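Local coordinates for uncharacterized protein (Arthrobacter sp., PDB 3BL4) that is of unknown function but belongs to a family of the STAS clan and forms a dimer whose two chains share continuous beta-sheets, at residues G20-T25 against D51-L56; R81-G86 against R115-W120. One frame throughout, in Å; residues are numbered along the deposited sequence.

Interaction 1 of 2, residues G20-T25 against D51-L56; sequences GILRLT and DRHPML. With EDO (1,2-ethanediol), chain E.
Three backbone hydrogen bonds join Leu22 and Leu24 to the strand that starts at His53. Leu22 N donates to Pro54 O at 2.8 Å, Leu56 N to Leu22 O at 2.7 Å, and Leu24 N to Leu56 O at 2.8 Å. Leu22 thus spends both its N-H and its C=O on one strand, as a residue in a parallel pair does when it bonds to the neighbours of the residue opposite it, here Met55. CA-H...O contacts run beside these bonds, the shortest from Met55 CA to Leu22 O at 3.3 Å.

The pairing is the parallel core of a beta-alpha-beta unit: strand 22-25, helix 34-48, strand 53-58. On the far edge of the second strand, His53, Met55 and Leu56 pair with a parallel strand of the second subunit, so the sheet runs on into that chain.

On the face carrying Leu22 and Met55, both side chains pack against Val44 of helix 34-48. Met55, a selenomethionine, has CG anti to its backbone N (chi1 180°), which lays CG alongside Leu22 CB at 3.9 Å; the nearly extended chain beyond brings SE to 4.1 Å from Leu24 CB. Leu22 and His53 cross at about a right angle, Leu22 CD1 lying 4.0 Å from His53 CB.

Arg23, extended beyond CB, forms a salt bridge through NH2 with Asp19, while Arg52 NH1 bonds weakly to O1 of an ethanediol, probably from the crystallisation liquor.

Interaction 2 of 2, residues R81-G86 against R115-W120; sequences RIALLG and RDALTW. With SO4 (sulfate ion), chain D.
Arg81 reaches across to the helix, where its guanidinium lies over one face of the Trp120 indole. Strand 82-85 and helix 115-120 run antiparallel, their axes 8.6 Å apart, in the helix-on-sheet layering of an alpha/beta domain; strand 108-111 connects into the helix and pairs in parallel with the same strand.

The cation-pi contact puts Arg81 CZ over the face of the six-membered ring of Trp120, 4.1 Å from its centre. The two planes are inclined by 39°, and NH2 comes closest, 3.2 Å from Trp120 CE2. Arg81 gets there with CG wedged between its backbone N and carbonyl carbon (chi1 52°) and a bend at chi3, which turns NE and NH2 together onto the Trp120 carbonyl. Both bond side-on to that one oxygen and from the same face of its plane, and neither bond is straight. The double grip should limit rotation of the guanidinium over the ring.

Trp120 holds CG anti to its backbone N (chi1 -178°), which swings the indole back to the strand. Its six-membered ring leans on Ala83, with CE3 4.0 Å from Ala83 CB, and Phe111 meets the indole too. Where Ala83 faces Ala117, the small side chains go with a close approach of the backbones, and the methyls touch CB to CB at 4.1 Å.

At the start of the helix a sulfate, probably from the crystallisation liquor, accepts from Ser113 OG and Glu114 N, and its O1 takes a hydrogen bond from Arg115 N at 3.1 Å.

Overall arrangement
Interactions 1 and 2 sit on opposite sides of the chain's centre, with centres about 36 Å apart, and have no element in common. Interaction 1 is strand on strand, partly buried, and held chiefly by backbone hydrogen bonds; interaction 2 sets a helix on a strand, is a buried contact although it lies farther from the chain's centre, and relies on side chains, with a cationic group over an aromatic ring. The second subunit brings the two kinds of contact together: strand 53-58 and strand 79-85 both pair in parallel with strands of the other chain. Leu56 of 51-56 packs on Ala117 of the neighbouring subunit, so the helix of interaction 2 in one chain meets the sheet of interaction 1 in the other.

Interaction 1 of 2, residues G20-T25 against D51-L56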
ATOM      1  N   GLY A  20      13.744 -17.612 -14.703  1.00 28.89           N
ATOM      2  CA  GLY A  20      12.609 -16.782 -15.128  1.00 28.49           C
ATOM      3  C   GLY A  20      11.933 -16.003 -14.014  1.00 28.80           C
ATOM      4  O   GLY A  20      10.866 -15.424 -14.209  1.00 29.87           O
ATOM      5  N   ILE A  21      12.555 -15.980 -12.841  1.00 28.97           N
ATOM      6  CA  ILE A  21      12.006 -15.273 -11.689  1.00 27.88           C
ATOM      7  C   ILE A  21      12.761 -13.961 -11.495  1.00 25.03           C
ATOM      8  O   ILE A  21      13.979 -13.957 -11.520  1.00 26.13           O
ATOM      9  CB  ILE A  21      12.064 -16.190 -10.450  1.00 26.89           C
ATOM     10  CG1 ILE A  21      10.992 -17.273 -10.602  1.00 28.86           C
ATOM     11  CG2 ILE A  21      11.852 -15.414  -9.198  1.00 22.14           C
ATOM     12  CD1 ILE A  21      11.176 -18.457  -9.705  1.00 30.47           C
ATOM     13  N   LEU A  22      12.033 -12.853 -11.355  1.00 23.72           N
ATOM     14  CA  LEU A  22      12.630 -11.568 -10.966  1.00 24.66           C
ATOM     15  C   LEU A  22      12.914 -11.544  -9.474  1.00 24.96           C
ATOM     16  O   LEU A  22      12.103 -12.016  -8.690  1.00 24.54           O
ATOM     17  CB  LEU A  22      11.697 -10.392 -11.279  1.00 25.67           C
ATOM     18  CG  LEU A  22      11.378 -10.024 -12.727  1.00 25.52           C
ATOM     19  CD1 LEU A  22      10.018  -9.329 -12.815  1.00 22.35           C
ATOM     20  CD2 LEU A  22      12.460  -9.157 -13.321  1.00 27.07           C
ATOM     21  N   ARG A  23      14.065 -10.987  -9.091  1.00 25.08           N
ATOM     22  CA  ARG A  23      14.392 -10.780  -7.683  1.00 25.92           C
ATOM     23  C   ARG A  23      14.740  -9.324  -7.450  1.00 25.86           C
ATOM     24  O   ARG A  23      15.711  -8.814  -8.015  1.00 24.51           O
ATOM     25  CB  ARG A  23      15.543 -11.696  -7.257  1.00 27.45           C
ATOM     26  CG  ARG A  23      15.109 -13.134  -7.328  1.00 29.94           C
ATOM     27  CD  ARG A  23      16.171 -14.144  -6.986  1.00 35.32           C
ATOM     28  NE  ARG A  23      15.714 -15.459  -7.445  1.00 38.76           N
ATOM     29  CZ  ARG A  23      16.072 -16.623  -6.917  1.00 44.11           C
ATOM     30  NH1 ARG A  23      16.896 -16.676  -5.881  1.00 46.49           N
ATOM     31  NH2 ARG A  23      15.580 -17.751  -7.425  1.00 43.61           N
ATOM     32  N   LEU A  24      13.923  -8.665  -6.632  1.00 25.95           N
ATOM     33  CA  LEU A  24      14.134  -7.272  -6.238  1.00 24.82           C
ATOM     34  C   LEU A  24      14.535  -7.165  -4.763  1.00 25.76           C
ATOM     35  O   LEU A  24      13.839  -7.652  -3.878  1.00 22.42           O
ATOM     36  CB  LEU A  24      12.860  -6.455  -6.491  1.00 24.17           C
ATOM     37  CG  LEU A  24      12.858  -4.973  -6.084  1.00 28.15           C
ATOM     38  CD1 LEU A  24      13.900  -4.142  -6.844  1.00 23.10           C
ATOM     39  CD2 LEU A  24      11.450  -4.399  -6.236  1.00 23.59           C
ATOM     40  N   THR A  25      15.653  -6.493  -4.507  1.00 27.08           N
ATOM     41  CA  THR A  25      16.045  -6.170  -3.149  1.00 27.05           C
ATOM     42  C   THR A  25      15.418  -4.831  -2.800  1.00 26.76           C
ATOM     43  O   THR A  25      15.836  -3.786  -3.301  1.00 26.03           O
ATOM     44  CB  THR A  25      17.580  -6.147  -2.990  1.00 27.09           C
ATOM     45  OG1 THR A  25      18.057  -7.493  -3.001  1.00 31.21           O
ATOM     46  CG2 THR A  25      17.986  -5.507  -1.668  1.00 29.58           C
ATOM     47  N   ASP A  51       7.765  -8.514 -21.587  1.00 37.54           N
ATOM     48  CA  ASP A  51       7.579  -9.825 -20.975  1.00 36.95           C
ATOM     49  C   ASP A  51       7.124  -9.731 -19.529  1.00 35.03           C
ATOM     50  O   ASP A  51       7.371  -8.741 -18.859  1.00 34.42           O
ATOM     51  CB  ASP A  51       8.889 -10.618 -21.033  1.00 37.77           C
ATOM     52  CG  ASP A  51       9.254 -11.052 -22.445  1.00 42.02           C
ATOM     53  OD1 ASP A  51       8.348 -11.130 -23.310  1.00 41.21           O
ATOM     54  OD2 ASP A  51      10.444 -11.336 -22.677  1.00 42.83           O
ATOM     55  N   ARG A  52       6.484 -10.790 -19.049  1.00 33.22           N
ATOM     56  CA  ARG A  52       6.033 -10.851 -17.674  1.00 33.09           C
ATOM     57  C   ARG A  52       6.660 -12.035 -16.946  1.00 31.52           C
ATOM     58  O   ARG A  52       6.784 -13.129 -17.511  1.00 30.55           O
ATOM     59  CB  ARG A  52       4.514 -10.930 -17.635  1.00 33.96           C
ATOM     60  CG  ARG A  52       3.880  -9.605 -17.993  1.00 42.15           C
ATOM     61  CD  ARG A  52       2.421  -9.727 -18.350  1.00 52.17           C
ATOM     62  NE  ARG A  52       1.699  -8.610 -17.752  1.00 56.52           N
ATOM     63  CZ  ARG A  52       1.009  -8.663 -16.612  1.00 63.23           C
ATOM     64  NH1 ARG A  52       0.883  -9.803 -15.919  1.00 62.58           N
ATOM     65  NH2 ARG A  52       0.419  -7.558 -16.165  1.00 64.10           N
ATOM     66  N   HIS A  53       7.052 -11.809 -15.691  1.00 28.46           N
ATOM     67  CA  HIS A  53       7.703 -12.836 -14.869  1.00 26.77           C
ATOM     68  C   HIS A  53       7.234 -12.751 -13.442  1.00 26.33           C
ATOM     69  O   HIS A  53       6.878 -11.678 -12.974  1.00 27.08           O
ATOM     70  CB  HIS A  53       9.225 -12.665 -14.845  1.00 26.96           C
ATOM     71  CG  HIS A  53       9.855 -12.573 -16.196  1.00 26.42           C
ATOM     72  ND1 HIS A  53      10.279 -11.377 -16.740  1.00 26.35           N
ATOM     73  CD2 HIS A  53      10.126 -13.521 -17.116  1.00 21.51           C
ATOM     74  CE1 HIS A  53      10.794 -11.597 -17.933  1.00 23.44           C
ATOM     75  NE2 HIS A  53      10.713 -12.890 -18.185  1.00 26.69           N
ATOM     76  N   PRO A  54       7.242 -13.884 -12.724  1.00 27.38           N
ATOM     77  CA  PRO A  54       7.033 -13.820 -11.279  1.00 25.71           C
ATOM     78  C   PRO A  54       8.152 -13.034 -10.627  1.00 24.73           C
ATOM     79  O   PRO A  54       9.263 -13.070 -11.124  1.00 24.34           O
ATOM     80  CB  PRO A  54       7.115 -15.284 -10.847  1.00 25.89           C
ATOM     81  CG  PRO A  54       6.870 -16.080 -12.078  1.00 27.28           C
ATOM     82  CD  PRO A  54       7.411 -15.267 -13.200  1.00 25.79           C
HETATM   83  N   MSE A  55       7.866 -12.338  -9.530  1.00 23.64           N
HETATM   84  CA  MSE A  55       8.880 -11.575  -8.806  1.00 24.30           C
HETATM   85  C   MSE A  55       8.897 -11.923  -7.331  1.00 23.66           C
HETATM   86  O   MSE A  55       7.849 -12.043  -6.695  1.00 21.66           O
HETATM   87  CB  MSE A  55       8.626 -10.082  -8.906  1.00 23.83           C
HETATM   88  CG  MSE A  55       9.647  -9.254  -8.173  1.00 25.35           C
HETATM   89 SE   MSE A  55       9.660  -7.456  -8.840  0.75 27.75          SE
HETATM   90  CE  MSE A  55       8.016  -6.967  -8.320  1.00 19.12           C
ATOM     91  N   LEU A  56      10.107 -12.078  -6.805  1.00 24.26           N
ATOM     92  CA  LEU A  56      10.341 -12.121  -5.373  1.00 24.80           C
ATOM     93  C   LEU A  56      10.856 -10.738  -4.960  1.00 23.61           C
ATOM     94  O   LEU A  56      11.831 -10.249  -5.538  1.00 22.99           O
ATOM     95  CB  LEU A  56      11.370 -13.213  -5.055  1.00 22.97           C
ATOM     96  CG  LEU A  56      11.820 -13.366  -3.598  1.00 23.96           C
ATOM     97  CD1 LEU A  56      10.853 -14.226  -2.847  1.00 21.80           C
ATOM     98  CD2 LEU A  56      13.216 -13.961  -3.530  1.00 26.71           C
TER
HETATM   99  C1  EDO E 126      -0.658 -13.395 -17.217  1.00 57.21           C
HETATM  100  O1  EDO E 126       0.239 -12.723 -16.309  1.00 54.60           O
HETATM  101  C2  EDO E 126      -0.374 -13.037 -18.683  1.00 54.90           C
HETATM  102  O2  EDO E 126      -0.041 -11.646 -18.853  1.00 53.74           O

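Interaction 2 of 2, residues R81-G86 against R115-W120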
ATOM      1  N   ARG A  81     -11.548   1.742  13.947  1.00 25.39           N
ATOM      2  CA  ARG A  81     -11.747   0.921  12.756  1.00 24.75           C
ATOM      3  C   ARG A  81     -11.937   1.870  11.591  1.00 23.24           C
ATOM      4  O   ARG A  81     -12.311   3.021  11.806  1.00 24.58           O
ATOM      5  CB  ARG A  81     -12.940  -0.026  12.912  1.00 25.23           C
ATOM      6  CG  ARG A  81     -14.228   0.621  13.334  1.00 27.81           C
ATOM      7  CD  ARG A  81     -15.155  -0.344  14.103  1.00 35.01           C
ATOM      8  NE  ARG A  81     -15.804  -1.348  13.244  1.00 32.36           N
ATOM      9  CZ  ARG A  81     -15.543  -2.655  13.234  1.00 34.87           C
ATOM     10  NH1 ARG A  81     -14.619  -3.179  14.026  1.00 34.04           N
ATOM     11  NH2 ARG A  81     -16.230  -3.459  12.425  1.00 37.06           N
ATOM     12  N   ILE A  82     -11.649   1.434  10.369  1.00 22.13           N
ATOM     13  CA  ILE A  82     -11.719   2.366   9.224  1.00 21.79           C
ATOM     14  C   ILE A  82     -12.522   1.789   8.067  1.00 20.96           C
ATOM     15  O   ILE A  82     -12.207   0.730   7.595  1.00 22.53           O
ATOM     16  CB  ILE A  82     -10.330   2.763   8.705  1.00 21.71           C
ATOM     17  CG1 ILE A  82      -9.449   3.303   9.843  1.00 27.86           C
ATOM     18  CG2 ILE A  82     -10.464   3.785   7.587  1.00 19.36           C
ATOM     19  CD1 ILE A  82      -8.102   3.847   9.383  1.00 19.82           C
ATOM     20  N   ALA A  83     -13.584   2.479   7.651  1.00 20.31           N
ATOM     21  CA  ALA A  83     -14.346   2.097   6.472  1.00 18.18           C
ATOM     22  C   ALA A  83     -13.921   3.058   5.393  1.00 20.76           C
ATOM     23  O   ALA A  83     -14.001   4.265   5.586  1.00 22.14           O
ATOM     24  CB  ALA A  83     -15.849   2.217   6.714  1.00 13.87           C
ATOM     25  N   LEU A  84     -13.459   2.542   4.263  1.00 20.41           N
ATOM     26  CA  LEU A  84     -13.067   3.400   3.178  1.00 20.22           C
ATOM     27  C   LEU A  84     -14.131   3.274   2.110  1.00 22.06           C
ATOM     28  O   LEU A  84     -14.375   2.186   1.607  1.00 23.24           O
ATOM     29  CB  LEU A  84     -11.673   3.028   2.668  1.00 20.23           C
ATOM     30  CG  LEU A  84     -10.623   3.096   3.788  1.00 23.12           C
ATOM     31  CD1 LEU A  84     -10.434   1.731   4.431  1.00 15.71           C
ATOM     32  CD2 LEU A  84      -9.296   3.654   3.330  1.00 17.43           C
ATOM     33  N   LEU A  85     -14.777   4.394   1.791  1.00 21.71           N
ATOM     34  CA  LEU A  85     -15.946   4.391   0.930  1.00 20.48           C
ATOM     35  C   LEU A  85     -15.605   4.929  -0.438  1.00 23.52           C
ATOM     36  O   LEU A  85     -15.198   6.085  -0.564  1.00 22.51           O
ATOM     37  CB  LEU A  85     -17.024   5.253   1.563  1.00 22.13           C
ATOM     38  CG  LEU A  85     -18.310   5.561   0.779  1.00 28.71           C
ATOM     39  CD1 LEU A  85     -19.085   4.272   0.559  1.00 18.65           C
ATOM     40  CD2 LEU A  85     -19.131   6.615   1.526  1.00 17.77           C
ATOM     41  N   GLY A  86     -15.783   4.100  -1.466  1.00 24.45           N
ATOM     42  CA  GLY A  86     -15.625   4.550  -2.863  1.00 26.06           C
ATOM     43  C   GLY A  86     -16.909   4.593  -3.672  1.00 26.01           C
ATOM     44  O   GLY A  86     -17.980   4.374  -3.144  1.00 26.39           O
ATOM     45  N   ARG A 115     -24.406   3.193   3.497  1.00 28.01           N
ATOM     46  CA  ARG A 115     -25.198   2.554   4.545  1.00 29.89           C
ATOM     47  C   ARG A 115     -24.463   1.373   5.127  1.00 27.65           C
ATOM     48  O   ARG A 115     -24.421   1.208   6.345  1.00 26.39           O
ATOM     49  CB  ARG A 115     -26.556   2.091   4.023  1.00 30.62           C
ATOM     50  CG  ARG A 115     -27.513   3.220   3.777  1.00 36.49           C
ATOM     51  CD  ARG A 115     -28.851   2.702   3.324  1.00 43.71           C
ATOM     52  NE  ARG A 115     -29.239   3.284   2.044  1.00 51.63           N
ATOM     53  CZ  ARG A 115     -29.307   2.629   0.884  1.00 56.36           C
ATOM     54  NH1 ARG A 115     -29.029   1.324   0.800  1.00 55.68           N
ATOM     55  NH2 ARG A 115     -29.666   3.294  -0.213  1.00 55.03           N
ATOM     56  N   ASP A 116     -23.900   0.546   4.251  1.00 27.67           N
ATOM     57  CA  ASP A 116     -23.151  -0.628   4.686  1.00 27.21           C
ATOM     58  C   ASP A 116     -21.924  -0.207   5.488  1.00 25.99           C
ATOM     59  O   ASP A 116     -21.640  -0.786   6.542  1.00 25.80           O
ATOM     60  CB  ASP A 116     -22.750  -1.507   3.494  1.00 28.58           C
ATOM     61  CG  ASP A 116     -23.888  -2.398   2.999  1.00 32.64           C
ATOM     62  OD1 ASP A 116     -24.962  -2.434   3.639  1.00 40.02           O
ATOM     63  OD2 ASP A 116     -23.693  -3.089   1.969  1.00 40.38           O
ATOM     64  N   ALA A 117     -21.238   0.828   5.010  1.00 23.30           N
ATOM     65  CA  ALA A 117     -20.047   1.362   5.676  1.00 22.81           C
ATOM     66  C   ALA A 117     -20.354   1.740   7.113  1.00 23.13           C
ATOM     67  O   ALA A 117     -19.658   1.336   8.043  1.00 20.37           O
ATOM     68  CB  ALA A 117     -19.490   2.579   4.892  1.00 22.40           C
ATOM     69  N   LEU A 118     -21.437   2.498   7.288  1.00 25.47           N
ATOM     70  CA  LEU A 118     -21.833   3.000   8.597  1.00 23.30           C
ATOM     71  C   LEU A 118     -22.298   1.906   9.515  1.00 24.43           C
ATOM     72  O   LEU A 118     -22.087   1.981  10.733  1.00 23.95           O
ATOM     73  CB  LEU A 118     -22.960   4.004   8.454  1.00 23.09           C
ATOM     74  CG  LEU A 118     -22.566   5.314   7.788  1.00 22.34           C
ATOM     75  CD1 LEU A 118     -23.828   6.146   7.539  1.00 17.30           C
ATOM     76  CD2 LEU A 118     -21.557   6.053   8.651  1.00 23.73           C
ATOM     77  N   THR A 119     -22.983   0.914   8.954  1.00 25.30           N
ATOM     78  CA  THR A 119     -23.450  -0.193   9.760  1.00 25.42           C
ATOM     79  C   THR A 119     -22.233  -0.921  10.295  1.00 24.99           C
ATOM     80  O   THR A 119     -22.155  -1.222  11.475  1.00 24.21           O
ATOM     81  CB  THR A 119     -24.339  -1.157   8.964  1.00 25.97           C
ATOM     82  OG1 THR A 119     -25.430  -0.428   8.387  1.00 26.35           O
ATOM     83  CG2 THR A 119     -24.886  -2.274   9.879  1.00 26.00           C
ATOM     84  N   TRP A 120     -21.265  -1.165   9.421  1.00 25.52           N
ATOM     85  CA  TRP A 120     -20.066  -1.894   9.799  1.00 24.68           C
ATOM     86  C   TRP A 120     -19.226  -1.132  10.839  1.00 25.11           C
ATOM     87  O   TRP A 120     -18.705  -1.732  11.794  1.00 23.06           O
ATOM     88  CB  TRP A 120     -19.248  -2.211   8.559  1.00 24.19           C
ATOM     89  CG  TRP A 120     -18.018  -2.990   8.856  1.00 23.43           C
ATOM     90  CD1 TRP A 120     -17.923  -4.335   9.077  1.00 18.99           C
ATOM     91  CD2 TRP A 120     -16.697  -2.466   8.971  1.00 21.07           C
ATOM     92  NE1 TRP A 120     -16.606  -4.678   9.306  1.00 18.64           N
ATOM     93  CE2 TRP A 120     -15.839  -3.549   9.258  1.00 21.05           C
ATOM     94  CE3 TRP A 120     -16.154  -1.182   8.885  1.00 24.77           C
ATOM     95  CZ2 TRP A 120     -14.473  -3.384   9.447  1.00 25.07           C
ATOM     96  CZ3 TRP A 120     -14.799  -1.020   9.071  1.00 23.92           C
ATOM     97  CH2 TRP A 120     -13.972  -2.112   9.342  1.00 25.11           C
TER
HETATM   98  S   SO4 D 125     -25.725   3.888  -0.184  1.00 55.57           S
HETATM   99  O1  SO4 D 125     -26.053   4.377   1.149  1.00 47.83           O
HETATM  100  O2  SO4 D 125     -26.751   4.323  -1.133  1.00 57.21           O
HETATM  101  O3  SO4 D 125     -24.422   4.458  -0.595  1.00 42.20           O
HETATM  102  O4  SO4 D 125     -25.705   2.423  -0.152  1.00 43.53           O